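Local coordinates for protein endoglucanase (PDB 2E4T) that hydrolyses internal beta-1,4-glucosidic bonds of cellulose and xyloglucan, the chain being the glycoside hydrolase family 44 part of a longer clostridial enzyme, at residues E160-L165 against K216-V221; S88-F93 against T105-Q110; F381-V386 against D419-C424. All coordinates share one frame; numbering follows the deposited sequence.

Interaction 1: residues E160-L165 against K216-V221; sequences EFVNYL and KAVKKV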
ATOM      1  N   GLU A 160     -11.846   7.448  21.849  1.00  6.04           N
ATOM      2  CA  GLU A 160     -11.825   8.864  22.107  1.00  5.94           C
ATOM      3  C   GLU A 160     -10.978   9.604  21.045  1.00  5.77           C
ATOM      4  O   GLU A 160     -11.329  10.706  20.603  1.00  5.98           O
ATOM      5  CB  GLU A 160     -11.323   9.134  23.521  1.00  6.20           C
ATOM      6  CG  GLU A 160     -11.513  10.588  23.933  1.00  6.84           C
ATOM      7  CD  GLU A 160     -11.216  10.787  25.417  1.00  6.29           C
ATOM      8  OE1 GLU A 160     -10.096  10.390  25.876  1.00  7.61           O
ATOM      9  OE2 GLU A 160     -12.105  11.335  26.131  1.00  7.41           O
ATOM     10  N   PHE A 161      -9.864   8.975  20.625  1.00  5.83           N
ATOM     11  CA  PHE A 161      -9.025   9.516  19.548  1.00  5.60           C
ATOM     12  C   PHE A 161      -9.869   9.613  18.255  1.00  5.69           C
ATOM     13  O   PHE A 161      -9.906  10.669  17.585  1.00  5.87           O
ATOM     14  CB  PHE A 161      -7.833   8.579  19.410  1.00  6.05           C
ATOM     15  CG  PHE A 161      -6.786   8.863  18.344  1.00  6.00           C
ATOM     16  CD1 PHE A 161      -6.667  10.069  17.661  1.00  6.30           C
ATOM     17  CD2 PHE A 161      -5.870   7.836  18.091  1.00  6.47           C
ATOM     18  CE1 PHE A 161      -5.674  10.226  16.710  1.00  6.94           C
ATOM     19  CE2 PHE A 161      -4.861   8.005  17.145  1.00  7.09           C
ATOM     20  CZ  PHE A 161      -4.764   9.197  16.463  1.00  7.35           C
ATOM     21  N   VAL A 162     -10.516   8.511  17.868  1.00  5.51           N
ATOM     22  CA  VAL A 162     -11.364   8.536  16.667  1.00  5.26           C
ATOM     23  C   VAL A 162     -12.445   9.603  16.797  1.00  5.57           C
ATOM     24  O   VAL A 162     -12.747  10.345  15.854  1.00  6.07           O
ATOM     25  CB  VAL A 162     -11.918   7.139  16.355  1.00  6.19           C
ATOM     26  CG1 VAL A 162     -12.897   7.200  15.188  1.00  6.55           C
ATOM     27  CG2 VAL A 162     -10.770   6.195  16.035  1.00  6.95           C
ATOM     28  N   ASN A 163     -13.067   9.704  17.985  1.00  5.71           N
ATOM     29  CA  ASN A 163     -14.111  10.721  18.172  1.00  5.78           C
ATOM     30  C   ASN A 163     -13.540  12.141  17.919  1.00  6.11           C
ATOM     31  O   ASN A 163     -14.224  12.995  17.327  1.00  6.57           O
ATOM     32  CB  ASN A 163     -14.665  10.613  19.604  1.00  6.56           C
ATOM     33  CG  ASN A 163     -15.721  11.661  19.842  1.00  7.74           C
ATOM     34  OD1 ASN A 163     -16.849  11.546  19.313  1.00  9.10           O
ATOM     35  ND2 ASN A 163     -15.373  12.726  20.576  1.00  8.64           N
ATOM     36  N   TYR A 164     -12.314  12.410  18.378  1.00  6.33           N
ATOM     37  CA  TYR A 164     -11.710  13.719  18.152  1.00  6.33           C
ATOM     38  C   TYR A 164     -11.589  14.003  16.646  1.00  6.01           C
ATOM     39  O   TYR A 164     -11.891  15.124  16.163  1.00  6.80           O
ATOM     40  CB  TYR A 164     -10.347  13.762  18.854  1.00  6.95           C
ATOM     41  CG  TYR A 164      -9.649  15.088  18.741  1.00  7.06           C
ATOM     42  CD1 TYR A 164      -9.751  15.993  19.794  1.00  8.26           C
ATOM     43  CD2 TYR A 164      -8.853  15.436  17.639  1.00  8.37           C
ATOM     44  CE1 TYR A 164      -9.130  17.240  19.748  1.00 10.47           C
ATOM     45  CE2 TYR A 164      -8.236  16.692  17.611  1.00 10.05           C
ATOM     46  CZ  TYR A 164      -8.396  17.601  18.661  1.00 10.86           C
ATOM     47  OH  TYR A 164      -7.751  18.827  18.552  1.00 15.23           O
ATOM     48  N   LEU A 165     -11.141  12.996  15.912  1.00  6.03           N
ATOM     49  CA  LEU A 165     -10.964  13.130  14.453  1.00  5.95           C
ATOM     50  C   LEU A 165     -12.329  13.325  13.746  1.00  5.82           C
ATOM     51  O   LEU A 165     -12.452  14.185  12.860  1.00  6.97           O
ATOM     52  CB  LEU A 165     -10.234  11.919  13.904  1.00  6.10           C
ATOM     53  CG  LEU A 165      -8.810  11.776  14.425  1.00  6.32           C
ATOM     54  CD1 LEU A 165      -8.227  10.429  13.948  1.00  6.72           C
ATOM     55  CD2 LEU A 165      -7.897  12.906  14.037  1.00  7.00           C
ATOM     56  N   LYS A 216     -14.611  -2.980  16.857  1.00  5.75           N
ATOM     57  CA  LYS A 216     -15.894  -2.635  17.479  1.00  6.43           C
ATOM     58  C   LYS A 216     -15.870  -1.231  18.038  1.00  6.30           C
ATOM     59  O   LYS A 216     -16.836  -0.462  17.880  1.00  6.93           O
ATOM     60  CB  LYS A 216     -16.257  -3.626  18.581  1.00  7.09           C
ATOM     61  CG  LYS A 216     -16.669  -4.976  18.089  1.00  7.62           C
ATOM     62  CD  LYS A 216     -16.727  -5.998  19.236  1.00  9.40           C
ATOM     63  CE  LYS A 216     -17.207  -7.355  18.830  0.50  7.21           C
ATOM     64  NZ  LYS A 216     -17.114  -8.345  19.942  0.50  9.84           N
ATOM     65  N   ALA A 217     -14.794  -0.879  18.743  1.00  6.39           N
ATOM     66  CA  ALA A 217     -14.718   0.413  19.379  1.00  6.54           C
ATOM     67  C   ALA A 217     -14.763   1.553  18.352  1.00  6.12           C
ATOM     68  O   ALA A 217     -15.430   2.579  18.552  1.00  7.04           O
ATOM     69  CB  ALA A 217     -13.408   0.495  20.198  1.00  7.74           C
ATOM     70  N   VAL A 218     -13.999   1.386  17.267  1.00  6.13           N
ATOM     71  CA  VAL A 218     -13.962   2.405  16.209  1.00  6.16           C
ATOM     72  C   VAL A 218     -15.329   2.539  15.549  1.00  6.17           C
ATOM     73  O   VAL A 218     -15.809   3.658  15.323  1.00  6.70           O
ATOM     74  CB  VAL A 218     -12.888   2.028  15.144  1.00  6.33           C
ATOM     75  CG1 VAL A 218     -12.991   2.958  13.922  1.00  7.23           C
ATOM     76  CG2 VAL A 218     -11.521   2.060  15.744  1.00  7.56           C
ATOM     77  N   LYS A 219     -15.942   1.399  15.204  1.00  6.20           N
ATOM     78  CA  LYS A 219     -17.201   1.440  14.431  1.00  6.92           C
ATOM     79  C   LYS A 219     -18.371   1.969  15.244  1.00  6.85           C
ATOM     80  O   LYS A 219     -19.342   2.425  14.644  1.00  7.75           O
ATOM     81  CB  LYS A 219     -17.465   0.091  13.799  1.00  8.00           C
ATOM     82  CG  LYS A 219     -16.423  -0.117  12.668  1.00  9.42           C
ATOM     83  CD  LYS A 219     -16.593  -1.430  11.964  1.00 12.75           C
ATOM     84  CE  LYS A 219     -15.701  -1.562  10.786  1.00 10.86           C
ATOM     85  NZ  LYS A 219     -16.168  -1.168   9.500  1.00 14.64           N
ATOM     86  N   LYS A 220     -18.303   1.929  16.588  1.00  7.29           N
ATOM     87  CA  LYS A 220     -19.329   2.605  17.379  1.00  7.44           C
ATOM     88  C   LYS A 220     -19.256   4.121  17.212  1.00  8.02           C
ATOM     89  O   LYS A 220     -20.290   4.818  17.292  1.00 10.71           O
ATOM     90  CB  LYS A 220     -19.201   2.218  18.835  1.00  8.37           C
ATOM     91  CG  LYS A 220     -19.760   0.888  19.143  1.00 12.87           C
ATOM     92  CD  LYS A 220     -20.124   0.692  20.553  1.00 22.13           C
ATOM     93  CE  LYS A 220     -18.990   0.067  21.288  1.00 25.38           C
ATOM     94  NZ  LYS A 220     -19.399  -0.135  22.737  1.00 27.80           N
ATOM     95  N   VAL A 221     -18.052   4.656  16.975  1.00  6.65           N
ATOM     96  CA  VAL A 221     -17.882   6.106  16.793  1.00  6.75           C
ATOM     97  C   VAL A 221     -18.126   6.489  15.329  1.00  6.83           C
ATOM     98  O   VAL A 221     -18.783   7.502  15.049  1.00  8.04           O
ATOM     99  CB  VAL A 221     -16.459   6.547  17.216  1.00  7.30           C
ATOM    100  CG1 VAL A 221     -16.247   8.023  16.973  1.00  8.12           C
ATOM    101  CG2 VAL A 221     -16.242   6.180  18.689  1.00  8.30           C
TER

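Interaction 2: residues S88-F93 against T105-Q110; sequences SVVTTF and TLITLQ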
ATOM      1  N   SER A  88      -2.257  16.511  17.020  1.00  6.27           N
ATOM      2  CA  SER A  88      -1.723  17.433  16.000  1.00  5.88           C
ATOM      3  C   SER A  88      -0.837  16.720  14.992  1.00  5.66           C
ATOM      4  O   SER A  88      -0.762  17.169  13.819  1.00  6.32           O
ATOM      5  CB  SER A  88      -1.014  18.611  16.636  1.00  6.74           C
ATOM      6  OG  SER A  88       0.105  18.128  17.363  1.00  7.21           O
ATOM      7  N   VAL A  89      -0.145  15.644  15.357  1.00  5.98           N
ATOM      8  CA  VAL A  89       0.600  14.885  14.332  1.00  6.00           C
ATOM      9  C   VAL A  89      -0.379  14.415  13.243  1.00  5.70           C
ATOM     10  O   VAL A  89      -0.073  14.507  12.039  1.00  6.11           O
ATOM     11  CB  VAL A  89       1.324  13.695  15.001  1.00  5.81           C
ATOM     12  CG1 VAL A  89       1.747  12.653  13.982  1.00  6.34           C
ATOM     13  CG2 VAL A  89       2.510  14.206  15.769  1.00  6.42           C
ATOM     14  N   VAL A  90      -1.503  13.844  13.654  1.00  5.64           N
ATOM     15  CA  VAL A  90      -2.466  13.240  12.721  1.00  5.55           C
ATOM     16  C   VAL A  90      -3.274  14.302  11.989  1.00  5.73           C
ATOM     17  O   VAL A  90      -3.550  14.151  10.780  1.00  5.97           O
ATOM     18  CB  VAL A  90      -3.319  12.202  13.456  1.00  6.36           C
ATOM     19  CG1 VAL A  90      -4.487  11.755  12.614  1.00  6.96           C
ATOM     20  CG2 VAL A  90      -2.429  11.014  13.839  1.00  8.48           C
ATOM     21  N   THR A  91      -3.656  15.389  12.684  1.00  5.99           N
ATOM     22  CA  THR A  91      -4.413  16.413  11.989  1.00  6.47           C
ATOM     23  C   THR A  91      -3.512  17.196  11.019  1.00  5.94           C
ATOM     24  O   THR A  91      -3.987  17.599   9.929  1.00  6.80           O
ATOM     25  CB  THR A  91      -5.150  17.334  12.962  1.00  6.82           C
ATOM     26  OG1 THR A  91      -4.208  18.069  13.779  1.00  7.23           O
ATOM     27  CG2 THR A  91      -6.104  16.554  13.857  1.00  7.67           C
ATOM     28  N   THR A  92      -2.224  17.381  11.331  1.00  6.21           N
ATOM     29  CA  THR A  92      -1.342  17.964  10.320  1.00  6.10           C
ATOM     30  C   THR A  92      -1.224  17.021   9.119  1.00  5.62           C
ATOM     31  O   THR A  92      -1.283  17.453   7.956  1.00  6.24           O
ATOM     32  CB  THR A  92       0.071  18.270  10.909  1.00  6.87           C
ATOM     33  OG1 THR A  92      -0.092  19.218  11.973  1.00  7.83           O
ATOM     34  CG2 THR A  92       0.997  18.830   9.879  1.00  7.64           C
ATOM     35  N   PHE A  93      -1.100  15.716   9.396  1.00  5.90           N
ATOM     36  CA  PHE A  93      -0.953  14.747   8.325  1.00  5.39           C
ATOM     37  C   PHE A  93      -2.188  14.764   7.412  1.00  5.43           C
ATOM     38  O   PHE A  93      -2.060  14.803   6.159  1.00  5.74           O
ATOM     39  CB  PHE A  93      -0.794  13.347   8.975  1.00  5.85           C
ATOM     40  CG  PHE A  93      -0.484  12.266   7.995  1.00  5.21           C
ATOM     41  CD1 PHE A  93       0.826  11.891   7.753  1.00  6.21           C
ATOM     42  CD2 PHE A  93      -1.516  11.557   7.333  1.00  6.20           C
ATOM     43  CE1 PHE A  93       1.116  10.868   6.811  1.00  6.78           C
ATOM     44  CE2 PHE A  93      -1.242  10.544   6.434  1.00  6.87           C
ATOM     45  CZ  PHE A  93       0.079  10.219   6.166  1.00  6.59           C
ATOM     46  N   THR A 105      -7.254   8.981   3.421  1.00  5.13           N
ATOM     47  CA  THR A 105      -6.281   8.985   4.485  1.00  5.09           C
ATOM     48  C   THR A 105      -6.529   7.763   5.359  1.00  4.87           C
ATOM     49  O   THR A 105      -7.672   7.498   5.771  1.00  5.68           O
ATOM     50  CB  THR A 105      -6.403  10.257   5.321  1.00  5.69           C
ATOM     51  OG1 THR A 105      -6.100  11.376   4.470  1.00  6.22           O
ATOM     52  CG2 THR A 105      -5.418  10.250   6.492  1.00  6.29           C
ATOM     53  N   LEU A 106      -5.447   7.009   5.609  1.00  4.92           N
ATOM     54  CA  LEU A 106      -5.442   5.814   6.446  1.00  4.67           C
ATOM     55  C   LEU A 106      -4.578   6.105   7.679  1.00  4.87           C
ATOM     56  O   LEU A 106      -3.394   6.411   7.547  1.00  5.41           O
ATOM     57  CB  LEU A 106      -4.829   4.657   5.638  1.00  5.04           C
ATOM     58  CG  LEU A 106      -4.554   3.369   6.408  1.00  5.42           C
ATOM     59  CD1 LEU A 106      -5.837   2.805   7.013  1.00  6.31           C
ATOM     60  CD2 LEU A 106      -3.930   2.333   5.479  1.00  6.34           C
ATOM     61  N   ILE A 107      -5.230   6.093   8.865  1.00  4.67           N
ATOM     62  CA  ILE A 107      -4.539   6.416  10.111  1.00  4.92           C
ATOM     63  C   ILE A 107      -4.358   5.147  10.948  1.00  5.07           C
ATOM     64  O   ILE A 107      -5.329   4.460  11.271  1.00  5.42           O
ATOM     65  CB  ILE A 107      -5.350   7.476  10.908  1.00  5.84           C
ATOM     66  CG1 ILE A 107      -5.452   8.785  10.132  1.00  5.78           C
ATOM     67  CG2 ILE A 107      -4.765   7.681  12.312  1.00  6.36           C
ATOM     68  CD1 ILE A 107      -4.141   9.415   9.697  1.00  5.87           C
ATOM     69  N   THR A 108      -3.113   4.911  11.358  1.00  5.60           N
ATOM     70  CA  THR A 108      -2.853   3.772  12.259  1.00  5.85           C
ATOM     71  C   THR A 108      -3.267   4.114  13.676  1.00  5.47           C
ATOM     72  O   THR A 108      -2.893   5.175  14.238  1.00  6.72           O
ATOM     73  CB  THR A 108      -1.393   3.402  12.199  1.00  6.31           C
ATOM     74  OG1 THR A 108      -1.085   2.953  10.847  1.00  6.36           O
ATOM     75  CG2 THR A 108      -1.062   2.250  13.151  1.00  6.76           C
ATOM     76  N   LEU A 109      -4.020   3.185  14.266  1.00  5.15           N
ATOM     77  CA  LEU A 109      -4.373   3.192  15.679  1.00  5.11           C
ATOM     78  C   LEU A 109      -3.477   2.171  16.412  1.00  5.19           C
ATOM     79  O   LEU A 109      -2.869   1.287  15.824  1.00  5.69           O
ATOM     80  CB  LEU A 109      -5.859   2.853  15.873  1.00  5.62           C
ATOM     81  CG  LEU A 109      -6.814   3.819  15.152  1.00  5.80           C
ATOM     82  CD1 LEU A 109      -8.256   3.320  15.363  1.00  6.86           C
ATOM     83  CD2 LEU A 109      -6.642   5.248  15.653  1.00  6.92           C
ATOM     84  N   GLN A 110      -3.440   2.338  17.756  1.00  5.42           N
ATOM     85  CA  GLN A 110      -2.432   1.687  18.574  1.00  5.20           C
ATOM     86  C   GLN A 110      -3.032   0.470  19.302  1.00  5.30           C
ATOM     87  O   GLN A 110      -3.984   0.600  20.081  1.00  7.29           O
ATOM     88  CB  GLN A 110      -1.918   2.725  19.594  1.00  5.48           C
ATOM     89  CG  GLN A 110      -1.106   3.834  18.927  1.00  5.81           C
ATOM     90  CD  GLN A 110      -1.887   4.718  17.963  1.00  5.05           C
ATOM     91  OE1 GLN A 110      -2.962   5.252  18.313  1.00  5.87           O
ATOM     92  NE2 GLN A 110      -1.348   4.889  16.745  1.00  5.89           N
TER

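Interaction 3: residues F381-V386 against D419-C424; sequences FGKYGV and DTSVKC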
ATOM      1  N   PHE A 381      -1.841  -3.913  -9.676  1.00  5.05           N
ATOM      2  CA  PHE A 381      -2.772  -3.612  -8.589  1.00  5.18           C
ATOM      3  C   PHE A 381      -4.138  -3.258  -9.155  1.00  5.21           C
ATOM      4  O   PHE A 381      -5.191  -3.678  -8.632  1.00  6.14           O
ATOM      5  CB  PHE A 381      -2.260  -2.474  -7.724  1.00  6.08           C
ATOM      6  CG  PHE A 381      -1.065  -2.796  -6.829  1.00  6.14           C
ATOM      7  CD1 PHE A 381      -0.628  -4.089  -6.593  1.00  6.67           C
ATOM      8  CD2 PHE A 381      -0.423  -1.767  -6.181  1.00  7.28           C
ATOM      9  CE1 PHE A 381       0.462  -4.356  -5.732  1.00  7.53           C
ATOM     10  CE2 PHE A 381       0.668  -2.029  -5.318  1.00  8.77           C
ATOM     11  CZ  PHE A 381       1.066  -3.299  -5.086  1.00  8.66           C
ATOM     12  N   GLY A 382      -4.144  -2.433 -10.208  1.00  5.67           N
ATOM     13  CA  GLY A 382      -5.438  -2.013 -10.766  1.00  6.16           C
ATOM     14  C   GLY A 382      -6.176  -3.162 -11.398  1.00  7.22           C
ATOM     15  O   GLY A 382      -7.364  -3.350 -11.017  1.00  9.68           O
ATOM     16  N   LYS A 383      -5.469  -3.939 -12.229  1.00  6.35           N
ATOM     17  CA  LYS A 383      -6.058  -5.016 -13.034  1.00  7.31           C
ATOM     18  C   LYS A 383      -6.588  -6.127 -12.157  1.00  7.07           C
ATOM     19  O   LYS A 383      -7.627  -6.734 -12.462  1.00  8.99           O
ATOM     20  CB  LYS A 383      -4.985  -5.545 -13.989  1.00  8.76           C
ATOM     21  CG  LYS A 383      -5.395  -6.700 -14.885  1.00  8.79           C
ATOM     22  CD  LYS A 383      -4.284  -7.008 -15.904  1.00  9.45           C
ATOM     23  CE  LYS A 383      -4.615  -8.198 -16.779  1.00 10.49           C
ATOM     24  NZ  LYS A 383      -3.557  -8.405 -17.764  1.00 11.78           N
ATOM     25  N   TYR A 384      -5.857  -6.467 -11.068  1.00  6.66           N
ATOM     26  CA  TYR A 384      -6.185  -7.618 -10.251  1.00  7.15           C
ATOM     27  C   TYR A 384      -7.044  -7.248  -9.065  1.00  7.75           C
ATOM     28  O   TYR A 384      -7.415  -8.149  -8.294  1.00 10.87           O
ATOM     29  CB  TYR A 384      -4.922  -8.461  -9.958  1.00  9.07           C
ATOM     30  CG  TYR A 384      -4.304  -9.104 -11.214  1.00  8.32           C
ATOM     31  CD1 TYR A 384      -4.788 -10.296 -11.699  1.00 11.39           C
ATOM     32  CD2 TYR A 384      -3.367  -8.467 -11.950  1.00  8.71           C
ATOM     33  CE1 TYR A 384      -4.282 -10.850 -12.884  1.00 11.22           C
ATOM     34  CE2 TYR A 384      -2.842  -8.991 -13.141  1.00  9.45           C
ATOM     35  CZ  TYR A 384      -3.351 -10.174 -13.628  1.00  9.53           C
ATOM     36  OH  TYR A 384      -2.868 -10.640 -14.832  1.00 11.76           O
ATOM     37  N   GLY A 385      -7.407  -5.989  -8.887  1.00  7.23           N
ATOM     38  CA  GLY A 385      -8.415  -5.645  -7.902  1.00  7.88           C
ATOM     39  C   GLY A 385      -7.925  -5.265  -6.536  1.00  7.39           C
ATOM     40  O   GLY A 385      -8.740  -5.283  -5.580  1.00  9.25           O
ATOM     41  N   VAL A 386      -6.665  -4.837  -6.397  1.00  5.74           N
ATOM     42  CA  VAL A 386      -6.233  -4.281  -5.124  1.00  5.03           C
ATOM     43  C   VAL A 386      -6.987  -2.987  -4.858  1.00  4.65           C
ATOM     44  O   VAL A 386      -7.256  -2.200  -5.762  1.00  5.53           O
ATOM     45  CB  VAL A 386      -4.687  -4.066  -5.162  1.00  5.28           C
ATOM     46  CG1 VAL A 386      -4.177  -3.302  -3.995  1.00  6.16           C
ATOM     47  CG2 VAL A 386      -3.993  -5.413  -5.298  1.00  7.13           C
ATOM     48  N   ASP A 419     -10.328   4.757 -15.032  1.00  5.98           N
ATOM     49  CA  ASP A 419     -10.770   4.085 -13.822  1.00  6.12           C
ATOM     50  C   ASP A 419     -11.468   2.760 -14.063  1.00  5.62           C
ATOM     51  O   ASP A 419     -11.896   2.122 -13.086  1.00  5.99           O
ATOM     52  CB  ASP A 419     -11.602   5.014 -12.929  1.00  6.94           C
ATOM     53  CG  ASP A 419     -12.866   5.482 -13.590  1.00  7.82           C
ATOM     54  OD1 ASP A 419     -13.097   5.199 -14.776  1.00  8.14           O
ATOM     55  OD2 ASP A 419     -13.695   6.115 -12.864  1.00 10.99           O
ATOM     56  N   THR A 420     -11.587   2.313 -15.317  1.00  5.74           N
ATOM     57  CA  THR A 420     -12.177   1.013 -15.623  1.00  5.96           C
ATOM     58  C   THR A 420     -11.166   0.234 -16.467  1.00  5.52           C
ATOM     59  O   THR A 420     -10.846   0.631 -17.606  1.00  6.49           O
ATOM     60  CB  THR A 420     -13.494   1.196 -16.386  1.00  6.33           C
ATOM     61  OG1 THR A 420     -14.403   1.861 -15.517  1.00  6.96           O
ATOM     62  CG2 THR A 420     -14.087  -0.162 -16.803  1.00  7.23           C
ATOM     63  N   SER A 421     -10.638  -0.856 -15.889  1.00  5.89           N
ATOM     64  CA  SER A 421      -9.747  -1.739 -16.606  1.00  5.61           C
ATOM     65  C   SER A 421     -10.472  -2.463 -17.728  1.00  5.98           C
ATOM     66  O   SER A 421     -11.651  -2.860 -17.539  1.00  6.77           O
ATOM     67  CB  SER A 421      -9.246  -2.774 -15.585  1.00  6.49           C
ATOM     68  OG  SER A 421      -8.434  -3.781 -16.188  1.00  7.01           O
ATOM     69  N   VAL A 422      -9.817  -2.649 -18.884  1.00  6.11           N
ATOM     70  CA  VAL A 422     -10.371  -3.412 -19.974  1.00  6.32           C
ATOM     71  C   VAL A 422      -9.337  -4.436 -20.442  1.00  6.85           C
ATOM     72  O   VAL A 422      -8.095  -4.292 -20.192  1.00  7.32           O
ATOM     73  CB  VAL A 422     -10.867  -2.563 -21.156  1.00  6.94           C
ATOM     74  CG1 VAL A 422     -11.848  -1.538 -20.664  1.00  7.69           C
ATOM     75  CG2 VAL A 422      -9.716  -1.902 -21.907  1.00  7.72           C
ATOM     76  N   LYS A 423      -9.804  -5.443 -21.189  1.00  6.83           N
ATOM     77  CA  LYS A 423      -8.926  -6.518 -21.616  1.00  7.16           C
ATOM     78  C   LYS A 423      -7.784  -6.000 -22.514  1.00  7.03           C
ATOM     79  O   LYS A 423      -8.027  -5.310 -23.519  1.00  7.61           O
ATOM     80  CB  LYS A 423      -9.763  -7.558 -22.409  1.00  8.19           C
ATOM     81  CG  LYS A 423      -8.955  -8.774 -22.837  1.00 10.06           C
ATOM     82  CD  LYS A 423      -9.898  -9.821 -23.486  1.00 11.31           C
ATOM     83  CE  LYS A 423      -9.136 -11.132 -23.801  1.00 13.05           C
ATOM     84  NZ  LYS A 423      -8.587 -11.761 -22.532  1.00 15.49           N
ATOM     85  N   CYS A 424      -6.549  -6.417 -22.173  1.00  7.51           N
ATOM     86  CA  CYS A 424      -5.368  -5.938 -22.898  1.00  7.34           C
ATOM     87  C   CYS A 424      -4.300  -7.024 -22.722  1.00  7.49           C
ATOM     88  O   CYS A 424      -3.799  -7.215 -21.609  1.00  9.17           O
ATOM     89  CB  CYS A 424      -4.885  -4.612 -22.316  1.00  7.99           C
ATOM     90  SG  CYS A 424      -3.381  -3.978 -23.041  1.00  8.51           S
TER
HETATM   91  O   HOH W   1      -3.605  -5.877 -19.213  1.00  8.88           O
HETATM   92  O   HOH W   2      -6.130  -8.022 -19.849  1.00 11.84           O

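Interaction 1: residues E160-L165 against K216-V221
Val162 and Val221 meet in the seam between two outer helices of a TIM barrel, 158-169 and 204-221, which run in the same general direction with their local axes 9.1 Å apart and crossing at -29°. The nearest approach is not between two side chains. Val221 CG1 lies 3.6 Å from Asn163 CA, so this one methyl presses on the backbone of the facing helix. Its direction follows from the first torsion of Val221, which sets CG1 anti to the backbone N (chi1 177°). From that position the same methyl also meets Val162 CG1 at 3.9 Å and Asn163 CB at 4.0 Å.

Successive beta-alpha-beta units place the two helices here: 158-169 follows barrel strand 104-109 and precedes strand 180-183, which is followed in turn by 204-221. Leu109 and Tyr181 of those strands touch both Val162 and Val218, closing the seam on its inner side. Val162 CG2 and Val218 CG2 approach each other less closely, at 4.2 Å. No hydrogen bond crosses between the two segments. The charged ends turn to other parts of the chain, where Lys220 forms a salt bridge with Glu140 and Lys219 another with Asp278.

Interaction 2: residues S88-F93 against T105-Q110
Val90 and Ile107 reach toward each other tip to tip where helix 88-99 covers strand 104-109 of the barrel, the helix running nearly antiparallel to the strand (167° between the local axes). This is the tight part of the contact. Val90 CG1 lies 3.8 Å from Ile107 CD1 and 4.0 Å from Ile107 CG1, with Ile107 CG2 hardly farther, so one valine methyl rests among three isoleucine carbons. The isoleucine turns back to make this possible: its CG1 stands beside the backbone N (chi1 -63°), and a second bend (chi2 -55°) brings CD1 toward the helix.

One turn on, the packing is looser. Phe93 CD2 meets Ile107 CD1 obliquely at 4.1 Å, while Thr105 CG2 sits at the edge of the ring, near its plane, 4.2 Å from Phe93 CE2. The threonine thus offers its methyl to the ring, while its OG1 is hydrogen-bonded to His94 ND1. Phe93 is partly exposed, and a glycerol, probably from the crystallisation liquor, lies about 5 Å from its side chain. Thr92, also partly exposed, sends OG1 back to Ser88 O (2.8 Å), which takes the Thr92 backbone N-H from the other face of its carbonyl plane.

Strands 40-43 and 180-183 flank 104-109 through backbone hydrogen bonds, and Val90 touches Phe43 on one strand and Phe161 and Leu165 on helix 158-169.

Interaction 3: residues F381-V386 against D419-C424
Lys383 and Cys424 are joined by water at the place where the last turn of barrel helix 368-384 faces strand 420-426 of the mixed, mainly antiparallel sheet that packs beside the barrel. Water 1 accepts from Lys383 NZ at 2.9 Å and lies 2.8 Å from Cys424 O, to which it can donate although other acceptors compete for its protons; the direct separation of Lys383 NZ and Cys424 O is 4.0 Å. Water 2 makes a second, uneven link: it accepts from Cys424 N at 2.9 Å but only weakly from Lys383 NZ, at 3.3 Å. The lysine spans this distance because its chain is extended throughout, with CG anti to the backbone N (chi1 178°). On the way out, CG lies 3.8 Å above one face of the Tyr384 ring, offset toward the rim.

Just beyond, the helix finishes in a Schellman motif, in which Gly385 takes a positive phi (93°) and Val386 N bonds back to Phe381 O. The strand therefore meets the helix beside its terminating turn. There Ser421 points toward the helix, its OG 4.1 Å from Lys383 CA, a van der Waals approach to the backbone. At the start of the strand Asp419 and Thr420 form a classic beta bulge opposite Ile438. Further along, Lys423 forms salt bridges with Glu19 and Glu425.

In the fold
Interactions 1 and 2 belong to one connected, mostly apolar layer of the barrel. They touch through Leu109 on Val218, Phe161 on Leu109 and Gln110, and Leu165 on Val90, with strand 104-109 packed on helices from both contacts. Their styles differ: interaction 2 is helix on strand and largely buried, whereas interaction 1 is helix on helix and only partly buried. Interaction 3, buried too though its lysine is partly exposed, lies on the opposite side of the chain's centre from interaction 2, the two centres about 29 Å apart, and unites the barrel with the mixed sheet. Methyl packing there gives way to water bridges from a lysine, and less surface is buried than in either barrel contact.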